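Local atomic coordinates of endoglucanase CEL5A (Eubacterium cellulosolvens, PDB entry 4AFM), a protein that probably binds xyloglucan and related beta-glucans as a non-catalytic carbohydrate-binding module of a family 5 endoglucanase. Residues Val57-Arg62 against Gly108-Pro113. Residues are numbered along the deposited sequence; the frame is centred on the assembly and turned at random.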
ATOM      1  N   VAL A  57      11.365  -7.906 -10.777  1.00  6.80           N
ATOM      2  CA  VAL A  57      11.743  -8.710  -9.595  1.00  7.22           C
ATOM      3  C   VAL A  57      10.860  -8.352  -8.418  1.00  6.01           C
ATOM      4  O   VAL A  57      10.332  -7.248  -8.314  1.00  6.76           O
ATOM      5  CB  VAL A  57      13.246  -8.605  -9.221  1.00  7.75           C
ATOM      6  CG1 VAL A  57      14.112  -9.136 -10.345  1.00 10.26           C
ATOM      7  CG2 VAL A  57      13.609  -7.163  -8.912  1.00  9.56           C
ATOM      8  N   LEU A  58      10.792  -9.279  -7.480  1.00  5.87           N
ATOM      9  CA  LEU A  58      10.127  -9.109  -6.197  1.00  5.75           C
ATOM     10  C   LEU A  58      11.206  -9.180  -5.153  1.00  5.97           C
ATOM     11  O   LEU A  58      12.096 -10.087  -5.180  1.00  7.04           O
ATOM     12  CB  LEU A  58       9.079 -10.210  -5.990  1.00  6.11           C
ATOM     13  CG  LEU A  58       8.360 -10.182  -4.631  1.00  7.00           C
ATOM     14  CD1 LEU A  58       7.488  -8.942  -4.517  1.00  8.38           C
ATOM     15  CD2 LEU A  58       7.499 -11.477  -4.557  1.00  8.66           C
ATOM     16  N   ILE A  59      11.218  -8.299  -4.180  1.00  5.98           N
ATOM     17  CA  ILE A  59      12.222  -8.167  -3.068  0.58  5.98           C
ATOM     18  C   ILE A  59      11.485  -8.485  -1.781  1.00  5.68           C
ATOM     19  O   ILE A  59      10.505  -7.731  -1.491  1.00  6.01           O
ATOM     20  CB  ILE A  59      12.835  -6.717  -2.960  0.58  6.24           C
ATOM     21  CG1 ILE A  59      13.349  -6.170  -4.287  0.58  6.71           C
ATOM     22  CG2 ILE A  59      13.885  -6.678  -1.869  0.58  6.61           C
ATOM     23  CD1 ILE A  59      14.362  -7.039  -4.999  0.58  8.91           C
ATOM     24  N   PHE A  60      11.902  -9.426  -0.965  1.00  5.79           N
ATOM     25  CA  PHE A  60      11.556  -9.499   0.467  1.00  5.97           C
ATOM     26  C   PHE A  60      12.803  -9.179   1.214  1.00  6.15           C
ATOM     27  O   PHE A  60      13.867  -9.861   0.926  1.00  7.29           O
ATOM     28  CB  PHE A  60      11.035 -10.879   0.847  1.00  6.75           C
ATOM     29  CG  PHE A  60       9.552 -11.075   0.661  1.00  7.13           C
ATOM     30  CD1 PHE A  60       8.872 -10.665  -0.525  1.00  7.30           C
ATOM     31  CD2 PHE A  60       8.846 -11.646   1.671  1.00  7.56           C
ATOM     32  CE1 PHE A  60       7.487 -10.906  -0.615  1.00  7.56           C
ATOM     33  CE2 PHE A  60       7.449 -11.890   1.516  1.00  8.83           C
ATOM     34  CZ  PHE A  60       6.788 -11.465   0.412  1.00  7.50           C
ATOM     35  N   ALA A  61      12.833  -8.228   2.133  1.00  5.90           N
ATOM     36  CA  ALA A  61      14.081  -7.854   2.809  1.00  5.71           C
ATOM     37  C   ALA A  61      13.880  -7.740   4.271  1.00  5.76           C
ATOM     38  O   ALA A  61      12.807  -7.333   4.783  1.00  5.59           O
ATOM     39  CB  ALA A  61      14.707  -6.591   2.216  1.00  6.06           C
ATOM     40  N   ARG A  62      14.966  -8.027   5.003  1.00  6.00           N
ATOM     41  CA  ARG A  62      15.084  -7.772   6.452  1.00  6.75           C
ATOM     42  C   ARG A  62      16.307  -6.965   6.648  1.00  6.72           C
ATOM     43  O   ARG A  62      17.406  -7.328   6.185  1.00  7.11           O
ATOM     44  CB  ARG A  62      15.215  -9.130   7.183  1.00  7.25           C
ATOM     45  CG  ARG A  62      15.392  -8.934   8.701  1.00  7.63           C
ATOM     46  CD  ARG A  62      15.571 -10.281   9.403  1.00  8.34           C
ATOM     47  NE  ARG A  62      16.952 -10.758   9.137  1.00  8.44           N
ATOM     48  CZ  ARG A  62      17.370 -12.007   9.425  1.00  9.81           C
ATOM     49  NH1 ARG A  62      16.527 -12.947   9.827  1.00 11.69           N
ATOM     50  NH2 ARG A  62      18.646 -12.297   9.239  1.00 10.01           N
ATOM     51  N   GLY A 108       9.076  -5.255  -1.972  1.00  5.32           N
ATOM     52  CA  GLY A 108       9.110  -4.302  -3.071  1.00  5.64           C
ATOM     53  C   GLY A 108       8.995  -5.005  -4.401  1.00  5.60           C
ATOM     54  O   GLY A 108       9.584  -6.110  -4.612  1.00  7.48           O
ATOM     55  N   VAL A 109       8.337  -4.405  -5.367  1.00  5.66           N
ATOM     56  CA  VAL A 109       8.294  -4.868  -6.766  1.00  6.10           C
ATOM     57  C   VAL A 109       9.100  -3.858  -7.521  1.00  6.19           C
ATOM     58  O   VAL A 109       8.766  -2.636  -7.482  1.00  6.56           O
ATOM     59  CB  VAL A 109       6.843  -4.906  -7.254  1.00  6.77           C
ATOM     60  CG1 VAL A 109       6.821  -5.235  -8.744  1.00  8.42           C
ATOM     61  CG2 VAL A 109       5.991  -5.888  -6.468  1.00  8.02           C
ATOM     62  N   LYS A 110      10.110  -4.282  -8.268  1.00  6.30           N
ATOM     63  CA  LYS A 110      11.045  -3.330  -8.900  1.00  6.57           C
ATOM     64  C   LYS A 110      11.336  -3.781 -10.328  1.00  6.34           C
ATOM     65  O   LYS A 110      11.301  -4.972 -10.658  1.00  6.97           O
ATOM     66  CB  LYS A 110      12.394  -3.293  -8.194  1.00  7.14           C
ATOM     67  CG  LYS A 110      12.272  -2.775  -6.714  1.00  8.51           C
ATOM     68  CD  LYS A 110      13.709  -2.590  -6.170  1.00  9.21           C
ATOM     69  CE  LYS A 110      13.779  -2.121  -4.703  1.00  9.74           C
ATOM     70  NZ  LYS A 110      13.332  -0.710  -4.627  1.00 10.04           N
ATOM     71  N   PRO A 111      11.665  -2.833 -11.205  1.00  6.53           N
ATOM     72  CA  PRO A 111      12.124  -3.169 -12.567  1.00  6.68           C
ATOM     73  C   PRO A 111      13.597  -3.362 -12.612  1.00  6.71           C
ATOM     74  O   PRO A 111      14.382  -2.774 -11.875  1.00  8.89           O
ATOM     75  CB  PRO A 111      11.743  -1.838 -13.341  1.00  7.14           C
ATOM     76  CG  PRO A 111      12.050  -0.763 -12.302  1.00  7.51           C
ATOM     77  CD  PRO A 111      11.600  -1.353 -10.976  1.00  6.87           C
ATOM     78  N   LEU A 112      13.994  -4.128 -13.641  1.00  7.23           N
ATOM     79  CA  LEU A 112      15.384  -4.090 -14.120  1.00  7.79           C
ATOM     80  C   LEU A 112      15.496  -2.963 -15.144  1.00  8.32           C
ATOM     81  O   LEU A 112      14.480  -2.492 -15.700  1.00  8.16           O
ATOM     82  CB  LEU A 112      15.804  -5.459 -14.678  1.00  8.70           C
ATOM     83  CG  LEU A 112      15.674  -6.621 -13.690  1.00 10.03           C
ATOM     84  CD1 LEU A 112      16.223  -7.941 -14.316  1.00 11.70           C
ATOM     85  CD2 LEU A 112      16.207  -6.365 -12.342  1.00 11.46           C
ATOM     86  N   PRO A 113      16.714  -2.552 -15.476  1.00  8.95           N
ATOM     87  CA  PRO A 113      16.862  -1.408 -16.415  1.00  8.93           C
ATOM     88  C   PRO A 113      16.253  -1.707 -17.747  1.00  8.35           C
ATOM     89  O   PRO A 113      16.206  -2.790 -18.273  1.00  8.66           O
ATOM     90  CB  PRO A 113      18.414  -1.280 -16.575  1.00 10.79           C
ATOM     91  CG  PRO A 113      18.918  -1.742 -15.196  1.00 11.80           C
ATOM     92  CD  PRO A 113      18.009  -2.946 -14.888  1.00 11.95           C
TER
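Val57 and Lys110 form an antiparallel hydrogen-bonded pair, in which Val57 N reaches Lys110 O at 2.9 Å in a nearly straight bond. Lys110 N returns a bond to Val57 O at 3.0 Å, its donor tilted 16° from the carbonyl plane. Two residues along, Ile59 and Gly108 repeat the pattern, Ile59 N lying 2.8 Å from Gly108 O and Gly108 N 2.9 Å from Ile59 O, both donors in the carbonyl planes. The non-hydrogen-bonded pair between them, Leu58 and Val109, adds CA-H...O contacts, as from Leu58 CA to Gly108 O (3.4 Å).

On one face, Leu58 holds CG anti to its backbone N (chi1 177°), and its CD1 meets Val109 CG2 at 3.9 Å; Ile92 of helix 89-96 also packs on Leu58. On the other face, in the conformer given, Ile59 CG1 lies alongside Lys110 CD at 4.1 Å, while Val57 CG2 touches Lys110 CB and Val57 CG1 meets Leu112 CD2 roughly at a right angle.

The lysine stem is extended up to a bend at chi4 (-71°), where NZ finds Ser26 OG, Trp24 O and Tyr106 OH; Lys110 also makes a cation-pi contact with Trp24. Strands 56-62 and 106-111 are the central pair of a four-stranded antiparallel sheet in the CBM65 beta-sandwich, with Trp72 of edge strand 71-75 packing on Ile59. The buried seam thus pairs the inward-facing N-H and C=O groups of its two hydrogen-bonded pairs, while the backbone of Leu58 bonds outward to Ile75; Lys110, apolar along its stem, probably stays charged, with three neutral oxygens and the ring of Trp24 around its ammonium.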